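Local coordinates for putative branched-chain amino acid transport system substrate-binding protein (Rhodopseudomonas palustris, PDB 3TX6) that probably binds p-coumaric acid or related lignin-derived aromatic acids in the periplasm, as the solute-binding component of an ABC transporter, at residues 119-128 / 151-162; 221-229 / 278-286. One frame throughout, in Å; residues are numbered along the deposited sequence.

Interaction 1 packs two helices of one lobe, and interaction 2 joins the loop after strand 218-221 to the start of helix 282-304 where the bound 3-(4-hydroxyphenyl)pyruvic acid lies. Their centres are about 20 Å apart, yet they touch. Trp151 of interaction 1 meets Thr222 (CE2 to CG2, 3.2 Å) and His223 (CZ2 to ND1, 3.8 Å), while Met122 CG lies 3.6 Å from His223 NE2. The ligand contacts His223, Gly224, Gln282, Phe283 and His286 directly. From the Trp151 side chain its nearest atom is about 6 Å away, which places the tryptophan in a second shell behind the pocket wall.

Interaction 1: 119-128 / 151-162; sequences IPIMGKVLYE and WFNDLKKQGEAM
Ile119 to Tyr127 meet Trp151 to Gly159 along two helix segments whose axes approach to 9.7 Å and run 56° apart in their N-to-C directions. Packing is knobs-into-holes from both helices: Tyr127 enters the hole formed by Asp154, Leu155, Gln158 and Gly159, and Trp151 enters that of Ile119, Met122, Gly123 and Leu126. Ile119 CG1 lies over the indole face, 3.5 Å from the centroid of its five-membered ring, a CH-pi contact. The Tyr127 ring is sandwiched between Gly159 CA, 4.0 Å from its centroid, and the backbone oxygen Gly123 O, 3.0 Å above the plane on the opposite face. The selenium of Met162 (selenomethionine) stands at the ring edge, a Met-aromatic contact, and Met162 CE reaches Tyr127 CB. Asp154 sends its carboxylate toward the other helix because its CG is trans to the main-chain nitrogen (chi1 -178°). There Asp154 OD2 accepts from Tyr127 OH at 2.7 Å, met on the anti side and 28° out of the carboxylate plane. Asp154 OD1 uses its syn lone pair to accept from Gln158 NE2 at 2.9 Å. Gln158 NE2 also donates to Pro120 O at 3.1 Å, in the carbonyl plane. The buried carboxylate is thus gripped through both oxygens, which is likely to stabilise its negative charge and fix its rotation between the helices.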
loop_
_atom_site.group_PDB
_atom_site.type_symbol
_atom_site.label_atom_id
_atom_site.label_comp_id
_atom_site.label_asym_id
_atom_site.label_seq_id
_atom_site.Cartn_x
_atom_site.Cartn_y
_atom_site.Cartn_z
ATOM N N ILE A 119 -2.716 -1.711 -8.362
ATOM C CA ILE A 119 -4.018 -1.136 -8.626
ATOM C C ILE A 119 -4.970 -2.072 -9.387
ATOM O O ILE A 119 -6.111 -2.153 -8.984
ATOM C CB ILE A 119 -3.899 0.246 -9.283
ATOM C CG1 ILE A 119 -3.734 1.361 -8.240
ATOM C CG2 ILE A 119 -5.115 0.602 -10.160
ATOM C CD1 ILE A 119 -2.540 1.213 -7.346
ATOM N N PRO A 120 -4.505 -2.817 -10.424
ATOM C CA PRO A 120 -5.499 -3.645 -11.150
ATOM C C PRO A 120 -6.120 -4.743 -10.323
ATOM O O PRO A 120 -7.269 -5.088 -10.579
ATOM C CB PRO A 120 -4.725 -4.156 -12.370
ATOM C CG PRO A 120 -3.756 -3.028 -12.619
ATOM C CD PRO A 120 -3.304 -2.602 -11.237
ATOM N N ILE A 121 -5.411 -5.281 -9.333
ATOM C CA ILE A 121 -5.995 -6.293 -8.475
ATOM C C ILE A 121 -7.099 -5.665 -7.623
ATOM O O ILE A 121 -8.184 -6.236 -7.450
ATOM C CB ILE A 121 -4.922 -7.038 -7.630
ATOM C CG1 ILE A 121 -4.026 -7.956 -8.510
ATOM C CG2 ILE A 121 -5.543 -7.750 -6.430
ATOM C CD1 ILE A 121 -2.908 -8.709 -7.754
HETATM N N MSE A 122 -6.863 -4.453 -7.143
HETATM C CA MSE A 122 -7.834 -3.766 -6.305
HETATM C C MSE A 122 -9.004 -3.244 -7.111
HETATM O O MSE A 122 -10.165 -3.356 -6.687
HETATM C CB MSE A 122 -7.102 -2.706 -5.439
HETATM C CG MSE A 122 -5.973 -3.331 -4.572
HETATM SE SE MSE A 122 -6.492 -4.945 -3.677
HETATM C CE MSE A 122 -6.150 -4.469 -1.809
ATOM N N GLY A 123 -8.729 -2.693 -8.286
ATOM C CA GLY A 123 -9.798 -2.304 -9.159
ATOM C C GLY A 123 -10.737 -3.470 -9.484
ATOM O O GLY A 123 -11.981 -3.350 -9.365
ATOM N N LYS A 124 -10.178 -4.633 -9.835
ATOM C CA LYS A 124 -11.024 -5.771 -10.233
ATOM C C LYS A 124 -12.000 -6.153 -9.144
ATOM O O LYS A 124 -13.169 -6.420 -9.450
ATOM C CB LYS A 124 -10.161 -6.978 -10.607
ATOM C CG LYS A 124 -10.943 -8.161 -11.199
ATOM C CD LYS A 124 -9.995 -9.270 -11.716
ATOM C CE LYS A 124 -10.745 -10.489 -12.276
ATOM N NZ LYS A 124 -9.854 -11.566 -12.843
ATOM N N VAL A 125 -11.554 -6.169 -7.883
ATOM C CA VAL A 125 -12.443 -6.583 -6.797
ATOM C C VAL A 125 -13.570 -5.564 -6.634
ATOM O O VAL A 125 -14.722 -5.908 -6.358
ATOM C CB VAL A 125 -11.696 -6.970 -5.476
ATOM C CG1 VAL A 125 -11.314 -5.764 -4.596
ATOM C CG2 VAL A 125 -12.519 -7.955 -4.687
ATOM N N LEU A 126 -13.284 -4.299 -6.826
ATOM C CA LEU A 126 -14.313 -3.267 -6.728
ATOM C C LEU A 126 -15.284 -3.315 -7.892
ATOM O O LEU A 126 -16.503 -3.237 -7.696
ATOM C CB LEU A 126 -13.683 -1.888 -6.674
ATOM C CG LEU A 126 -12.761 -1.569 -5.468
ATOM C CD1 LEU A 126 -12.093 -0.196 -5.675
ATOM C CD2 LEU A 126 -13.537 -1.624 -4.154
ATOM N N TYR A 127 -14.758 -3.437 -9.105
ATOM C CA TYR A 127 -15.625 -3.461 -10.292
ATOM C C TYR A 127 -16.499 -4.737 -10.328
ATOM O O TYR A 127 -17.631 -4.693 -10.798
ATOM C CB TYR A 127 -14.856 -3.312 -11.611
ATOM C CG TYR A 127 -13.742 -2.269 -11.605
ATOM C CD1 TYR A 127 -13.883 -1.089 -10.910
ATOM C CD2 TYR A 127 -12.547 -2.471 -12.305
ATOM C CE1 TYR A 127 -12.860 -0.167 -10.850
ATOM C CE2 TYR A 127 -11.525 -1.534 -12.267
ATOM C CZ TYR A 127 -11.688 -0.394 -11.521
ATOM O OH TYR A 127 -10.700 0.572 -11.427
ATOM N N GLU A 128 -15.963 -5.856 -9.878
ATOM C CA GLU A 128 -16.731 -7.098 -9.801
ATOM C C GLU A 128 -17.953 -6.882 -8.946
ATOM O O GLU A 128 -19.043 -7.300 -9.304
ATOM C CB GLU A 128 -15.917 -8.279 -9.258
ATOM C CG GLU A 128 -14.951 -8.876 -10.283
ATOM C CD GLU A 128 -14.025 -9.960 -9.717
ATOM O OE1 GLU A 128 -13.927 -10.085 -8.470
ATOM O OE2 GLU A 128 -13.393 -10.693 -10.533
ATOM N N TRP A 151 -5.267 4.914 -10.906
ATOM C CA TRP A 151 -6.645 4.461 -10.581
ATOM C C TRP A 151 -7.621 4.804 -11.655
ATOM O O TRP A 151 -8.436 3.956 -12.070
ATOM C CB TRP A 151 -7.067 5.036 -9.243
ATOM C CG TRP A 151 -6.730 4.084 -8.119
ATOM C CD1 TRP A 151 -5.771 4.214 -7.120
ATOM C CD2 TRP A 151 -7.413 2.845 -7.867
ATOM N NE1 TRP A 151 -5.807 3.138 -6.294
ATOM C CE2 TRP A 151 -6.773 2.241 -6.729
ATOM C CE3 TRP A 151 -8.455 2.163 -8.503
ATOM C CZ2 TRP A 151 -7.219 1.042 -6.191
ATOM C CZ3 TRP A 151 -8.876 0.968 -7.947
ATOM C CH2 TRP A 151 -8.266 0.415 -6.832
ATOM N N PHE A 152 -7.548 6.038 -12.138
ATOM C CA PHE A 152 -8.412 6.406 -13.264
ATOM C C PHE A 152 -8.146 5.550 -14.488
ATOM O O PHE A 152 -9.089 5.098 -15.114
ATOM C CB PHE A 152 -8.344 7.881 -13.636
ATOM C CG PHE A 152 -9.296 8.248 -14.727
ATOM C CD1 PHE A 152 -10.673 8.192 -14.514
ATOM C CD2 PHE A 152 -8.826 8.628 -15.962
ATOM C CE1 PHE A 152 -11.556 8.499 -15.526
ATOM C CE2 PHE A 152 -9.705 8.956 -16.973
ATOM C CZ PHE A 152 -11.067 8.896 -16.751
ATOM N N ASN A 153 -6.889 5.352 -14.844
ATOM C CA ASN A 153 -6.587 4.576 -16.020
ATOM C C ASN A 153 -7.118 3.150 -15.912
ATOM O O ASN A 153 -7.584 2.568 -16.911
ATOM C CB ASN A 153 -5.094 4.544 -16.275
ATOM C CG ASN A 153 -4.535 5.878 -16.679
ATOM O OD1 ASN A 153 -5.269 6.806 -17.028
ATOM N ND2 ASN A 153 -3.208 5.963 -16.669
ATOM N N ASP A 154 -7.053 2.601 -14.709
ATOM C CA ASP A 154 -7.558 1.261 -14.468
ATOM C C ASP A 154 -9.097 1.229 -14.600
ATOM O O ASP A 154 -9.661 0.273 -15.172
ATOM C CB ASP A 154 -7.117 0.755 -13.077
ATOM C CG ASP A 154 -7.578 -0.670 -12.803
ATOM O OD1 ASP A 154 -7.022 -1.570 -13.459
ATOM O OD2 ASP A 154 -8.521 -0.881 -11.969
ATOM N N LEU A 155 -9.781 2.252 -14.082
ATOM C CA LEU A 155 -11.238 2.319 -14.225
ATOM C C LEU A 155 -11.620 2.353 -15.710
ATOM O O LEU A 155 -12.567 1.694 -16.139
ATOM C CB LEU A 155 -11.794 3.550 -13.511
ATOM C CG LEU A 155 -13.291 3.822 -13.533
ATOM C CD1 LEU A 155 -14.110 2.735 -12.869
ATOM C CD2 LEU A 155 -13.610 5.198 -12.912
ATOM N N LYS A 156 -10.842 3.078 -16.500
ATOM C CA LYS A 156 -11.147 3.275 -17.900
ATOM C C LYS A 156 -10.844 1.976 -18.647
ATOM O O LYS A 156 -11.643 1.543 -19.473
ATOM C CB LYS A 156 -10.270 4.394 -18.438
ATOM C CG LYS A 156 -10.821 5.246 -19.565
ATOM C CD LYS A 156 -9.952 6.504 -19.678
ATOM C CE LYS A 156 -8.565 6.201 -20.251
ATOM N NZ LYS A 156 -7.416 6.957 -19.665
ATOM N N LYS A 157 -9.717 1.324 -18.337
ATOM C CA LYS A 157 -9.299 0.172 -19.133
ATOM C C LYS A 157 -10.033 -1.099 -18.675
ATOM O O LYS A 157 -10.756 -1.738 -19.438
ATOM C CB LYS A 157 -7.776 0.014 -19.099
ATOM C CG LYS A 157 -7.241 -1.245 -19.781
ATOM C CD LYS A 157 -5.710 -1.332 -19.677
ATOM C CE LYS A 157 -5.174 -2.629 -20.291
ATOM N NZ LYS A 157 -3.721 -2.871 -20.070
ATOM N N GLN A 158 -9.866 -1.429 -17.416
ATOM C CA GLN A 158 -10.427 -2.625 -16.859
ATOM C C GLN A 158 -11.910 -2.436 -16.574
ATOM O O GLN A 158 -12.767 -3.313 -16.869
ATOM C CB GLN A 158 -9.613 -3.019 -15.595
ATOM C CG GLN A 158 -10.162 -4.253 -14.952
ATOM C CD GLN A 158 -9.310 -4.844 -13.876
ATOM O OE1 GLN A 158 -9.400 -6.059 -13.650
ATOM N NE2 GLN A 158 -8.485 -4.020 -13.192
ATOM N N GLY A 159 -12.236 -1.282 -16.020
ATOM C CA GLY A 159 -13.589 -1.069 -15.524
ATOM C C GLY A 159 -14.605 -1.004 -16.643
ATOM O O GLY A 159 -15.627 -1.697 -16.622
ATOM N N GLU A 160 -14.307 -0.224 -17.656
ATOM C CA GLU A 160 -15.166 -0.154 -18.830
ATOM C C GLU A 160 -15.329 -1.486 -19.457
ATOM O O GLU A 160 -16.410 -1.790 -19.907
ATOM C CB GLU A 160 -14.620 0.770 -19.900
ATOM C CG GLU A 160 -14.705 2.247 -19.600
ATOM C CD GLU A 160 -14.196 3.107 -20.771
ATOM O OE1 GLU A 160 -13.525 2.582 -21.703
ATOM O OE2 GLU A 160 -14.469 4.311 -20.768
ATOM N N ALA A 161 -14.253 -2.269 -19.547
ATOM C CA ALA A 161 -14.350 -3.592 -20.183
ATOM C C ALA A 161 -15.258 -4.575 -19.369
ATOM O O ALA A 161 -15.670 -5.619 -19.899
ATOM C CB ALA A 161 -12.965 -4.193 -20.394
HETATM N N MSE A 162 -15.584 -4.237 -18.114
HETATM C CA MSE A 162 -16.484 -5.042 -17.296
HETATM C C MSE A 162 -17.923 -4.574 -17.343
HETATM O O MSE A 162 -18.794 -5.183 -16.719
HETATM C CB MSE A 162 -15.952 -5.173 -15.881
HETATM C CG MSE A 162 -14.711 -6.080 -15.898
HETATM SE SE MSE A 162 -13.693 -5.823 -14.249
HETATM C CE MSE A 162 -15.305 -6.411 -13.326
#

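Interaction 2: 221-229 / 278-286; sequences QTHGAASMD and NSRSQFAAH. With ENO (3-(4-hydroxy-phenyl)pyruvic acid), chain D.
His223 meets the C6 edge of the ligand's phenyl ring with one imidazole face, the two rings nearly perpendicular (edge-to-face); ENO C6 sits 3.6 Å above the His223 ring plane, over its centre, and the imidazole turns its edge to Gln282 NE2. This is the pocket of a periplasmic binding protein: His223 and Gly224 follow strand 218-221, where Thr222 OG1 accepts from Gly224 N in an ST turn, and Gln282, Phe283 and His286 come from the first turns of helix 282-304. The phenol oxygen ENO O3 is gripped twice. Gln282 NE2 donates to it at 3.0 Å in an almost straight bond (176°), and His286 NE2 lies 2.6 Å from it in a hydrogen bond that either atom could donate. A bend at chi2 (74°) swings the Gln282 amide to the phenol, and it is held from outside by Gln117 OE1 at NE2 and by Gly246 N at OE1. His223 NE2 is in turn bonded to Gln117 O, so Gln117 is likely to help position both side chains. Replacing His223 by an alanine takes away the imidazole, which would probably open a gap at the C6 edge of the phenyl ring and leave Gln117 O without this donor. Gly224 CA approaches ENO C5 to 3.3 Å, and a CB there would be crowded by the ligand. Phe283 turns its edge to ENO C8 and to Gly224 O. One backbone bond ties the helix start to the loop: Gln282 N donates to the carbonyl O of Ala226, the residue at the centre of an inverse gamma turn, at 3.0 Å (163°). Ser281 OG, at the N-cap, accepts from Ala284 N. Farther out, a single water accepts from Met228 N at 2.9 Å and donates to Arg280 O at 2.8 Å.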
loop_
_atom_site.group_PDB
_atom_site.type_symbol
_atom_site.label_atom_id
_atom_site.label_comp_id
_atom_site.label_asym_id
_atom_site.label_seq_id
_atom_site.Cartn_x
_atom_site.Cartn_y
_atom_site.Cartn_z
ATOM N N GLN A 221 -14.012 2.762 -2.378
ATOM C CA GLN A 221 -12.752 3.338 -1.889
ATOM C C GLN A 221 -11.623 2.400 -2.222
ATOM O O GLN A 221 -11.805 1.147 -2.199
ATOM C CB GLN A 221 -12.754 3.624 -0.371
ATOM C CG GLN A 221 -13.664 4.756 0.083
ATOM C CD GLN A 221 -13.084 6.143 -0.141
ATOM O OE1 GLN A 221 -11.879 6.280 -0.389
ATOM N NE2 GLN A 221 -13.908 7.190 -0.000
ATOM N N THR A 222 -10.448 3.007 -2.468
ATOM C CA THR A 222 -9.236 2.241 -2.672
ATOM C C THR A 222 -8.579 1.783 -1.379
ATOM O O THR A 222 -8.979 2.165 -0.286
ATOM C CB THR A 222 -8.190 3.061 -3.451
ATOM O OG1 THR A 222 -7.588 4.087 -2.633
ATOM C CG2 THR A 222 -8.782 3.693 -4.730
ATOM N N HIS A 223 -7.540 0.962 -1.536
ATOM C CA HIS A 223 -6.806 0.426 -0.401
ATOM C C HIS A 223 -5.975 1.487 0.307
ATOM O O HIS A 223 -5.517 1.252 1.412
ATOM C CB HIS A 223 -6.005 -0.831 -0.741
ATOM C CG HIS A 223 -5.068 -0.706 -1.940
ATOM N ND1 HIS A 223 -5.355 0.011 -3.055
ATOM C CD2 HIS A 223 -3.884 -1.397 -2.213
ATOM C CE1 HIS A 223 -4.328 -0.177 -3.953
ATOM N NE2 HIS A 223 -3.453 -1.026 -3.426
ATOM N N GLY A 224 -5.823 2.664 -0.313
ATOM C CA GLY A 224 -5.254 3.834 0.354
ATOM C C GLY A 224 -6.092 4.364 1.494
ATOM O O GLY A 224 -5.579 5.200 2.284
ATOM N N ALA A 225 -7.325 3.844 1.636
ATOM C CA ALA A 225 -8.230 4.248 2.716
ATOM C C ALA A 225 -8.320 3.238 3.884
ATOM O O ALA A 225 -9.036 3.507 4.827
ATOM C CB ALA A 225 -9.666 4.514 2.159
ATOM N N ALA A 226 -7.638 2.088 3.831
ATOM C CA ALA A 226 -7.908 0.942 4.721
ATOM C C ALA A 226 -7.194 1.069 6.087
ATOM O O ALA A 226 -6.256 0.324 6.432
ATOM C CB ALA A 226 -7.548 -0.377 4.015
ATOM N N SER A 227 -7.722 2.013 6.871
ATOM C CA SER A 227 -7.403 2.147 8.296
ATOM C C SER A 227 -8.631 2.736 8.965
ATOM O O SER A 227 -9.555 3.225 8.311
ATOM C CB SER A 227 -6.137 2.983 8.504
ATOM O OG SER A 227 -6.360 4.371 8.350
HETATM N N MSE A 228 -8.667 2.650 10.281
HETATM C CA MSE A 228 -9.784 3.234 11.025
HETATM C C MSE A 228 -9.875 4.728 10.905
HETATM O O MSE A 228 -10.940 5.300 11.195
HETATM C CB MSE A 228 -9.671 3.047 12.493
HETATM C CG MSE A 228 -10.044 1.696 12.975
HETATM SE SE MSE A 228 -11.825 1.136 12.429
HETATM C CE MSE A 228 -12.958 2.410 13.368
ATOM N N ASP A 229 -8.776 5.364 10.528
ATOM C CA ASP A 229 -8.753 6.801 10.366
ATOM C C ASP A 229 -9.890 7.238 9.448
ATOM O O ASP A 229 -10.603 8.189 9.763
ATOM C CB ASP A 229 -7.401 7.282 9.828
ATOM C CG ASP A 229 -6.231 6.943 10.765
ATOM O OD1 ASP A 229 -5.541 7.855 11.245
ATOM O OD2 ASP A 229 -5.996 5.747 11.002
ATOM N N ASN A 278 -8.565 -2.781 17.362
ATOM C CA ASN A 278 -8.865 -2.249 16.028
ATOM C C ASN A 278 -7.958 -1.132 15.516
ATOM O O ASN A 278 -8.341 -0.370 14.635
ATOM C CB ASN A 278 -10.297 -1.806 15.932
ATOM C CG ASN A 278 -11.164 -2.933 15.561
ATOM O OD1 ASN A 278 -12.041 -3.276 16.306
ATOM N ND2 ASN A 278 -10.859 -3.588 14.415
ATOM N N SER A 279 -6.739 -1.120 16.007
ATOM C CA SER A 279 -5.732 -0.221 15.475
ATOM C C SER A 279 -4.957 -0.821 14.303
ATOM O O SER A 279 -4.083 -0.155 13.776
ATOM C CB SER A 279 -4.747 0.283 16.551
ATOM O OG SER A 279 -4.069 -0.777 17.186
ATOM N N ARG A 280 -5.298 -2.044 13.882
ATOM C CA ARG A 280 -4.688 -2.651 12.684
ATOM C C ARG A 280 -4.868 -1.718 11.489
ATOM O O ARG A 280 -5.833 -0.967 11.409
ATOM C CB ARG A 280 -5.361 -3.967 12.405
ATOM C CG ARG A 280 -6.860 -3.861 12.046
ATOM C CD ARG A 280 -7.579 -5.189 12.001
ATOM N NE ARG A 280 -7.559 -5.857 13.287
ATOM C CZ ARG A 280 -8.028 -7.094 13.490
ATOM N NH1 ARG A 280 -8.578 -7.759 12.482
ATOM N NH2 ARG A 280 -7.947 -7.649 14.707
ATOM N N SER A 281 -3.957 -1.821 10.533
ATOM C CA SER A 281 -4.027 -1.061 9.287
ATOM C C SER A 281 -3.401 -1.809 8.118
ATOM O O SER A 281 -2.495 -2.621 8.267
ATOM C CB SER A 281 -3.406 0.332 9.417
ATOM O OG SER A 281 -2.017 0.249 9.660
ATOM N N GLN A 282 -3.885 -1.428 6.954
ATOM C CA GLN A 282 -3.241 -1.701 5.656
ATOM C C GLN A 282 -1.760 -1.388 5.700
ATOM O O GLN A 282 -0.942 -2.136 5.171
ATOM C CB GLN A 282 -3.923 -0.830 4.595
ATOM C CG GLN A 282 -3.413 -0.928 3.161
ATOM C CD GLN A 282 -3.794 -2.195 2.420
ATOM O OE1 GLN A 282 -4.588 -3.017 2.912
ATOM N NE2 GLN A 282 -3.234 -2.346 1.227
ATOM N N PHE A 283 -1.432 -0.270 6.324
ATOM C CA PHE A 283 -0.097 0.354 6.193
ATOM C C PHE A 283 0.956 -0.294 7.094
ATOM O O PHE A 283 2.066 -0.639 6.645
ATOM C CB PHE A 283 -0.242 1.873 6.432
ATOM C CG PHE A 283 -1.392 2.420 5.650
ATOM C CD1 PHE A 283 -1.349 2.393 4.286
ATOM C CD2 PHE A 283 -2.559 2.880 6.278
ATOM C CE1 PHE A 283 -2.441 2.772 3.540
ATOM C CE2 PHE A 283 -3.656 3.292 5.525
ATOM C CZ PHE A 283 -3.596 3.239 4.139
ATOM N N ALA A 284 0.588 -0.533 8.363
ATOM C CA ALA A 284 1.470 -1.264 9.286
ATOM C C ALA A 284 1.945 -2.587 8.616
ATOM O O ALA A 284 3.071 -3.025 8.782
ATOM C CB ALA A 284 0.760 -1.569 10.590
ATOM N N ALA A 285 1.007 -3.249 7.938
ATOM C CA ALA A 285 1.240 -4.519 7.322
ATOM C C ALA A 285 2.308 -4.449 6.245
ATOM O O ALA A 285 3.017 -5.438 6.043
ATOM C CB ALA A 285 -0.077 -5.074 6.787
ATOM N N HIS A 286 2.426 -3.338 5.528
ATOM C CA HIS A 286 3.432 -3.280 4.463
ATOM C C HIS A 286 4.842 -3.297 4.998
ATOM O O HIS A 286 5.681 -3.999 4.430
ATOM C CB HIS A 286 3.225 -2.107 3.519
ATOM C CG HIS A 286 1.910 -2.110 2.812
ATOM N ND1 HIS A 286 1.317 -3.234 2.299
ATOM C CD2 HIS A 286 1.056 -1.049 2.530
ATOM C CE1 HIS A 286 0.144 -2.874 1.707
ATOM N NE2 HIS A 286 -0.014 -1.554 1.852
HETATM O O4 ENO D . 0.194 5.305 -2.660
HETATM C C9 ENO D . -0.473 3.406 0.094
HETATM C C8 ENO D . -0.482 2.058 0.385
HETATM C C7 ENO D . -1.487 1.215 -0.117
HETATM C C6 ENO D . -2.415 1.749 -0.990
HETATM C C5 ENO D . -2.430 3.111 -1.278
HETATM C C4 ENO D . -1.443 3.961 -0.748
HETATM O O3 ENO D . -1.432 -0.139 0.189
HETATM C C3 ENO D . -1.484 5.442 -0.995
HETATM C C2 ENO D . -0.647 6.010 -2.076
HETATM C C1 ENO D . -0.763 7.439 -2.328
HETATM O O2 ENO D . -0.021 7.936 -3.200
HETATM O O1 ENO D . -1.595 8.148 -1.687
HETATM O O HOH W 1 -6.313 1.811 11.707
#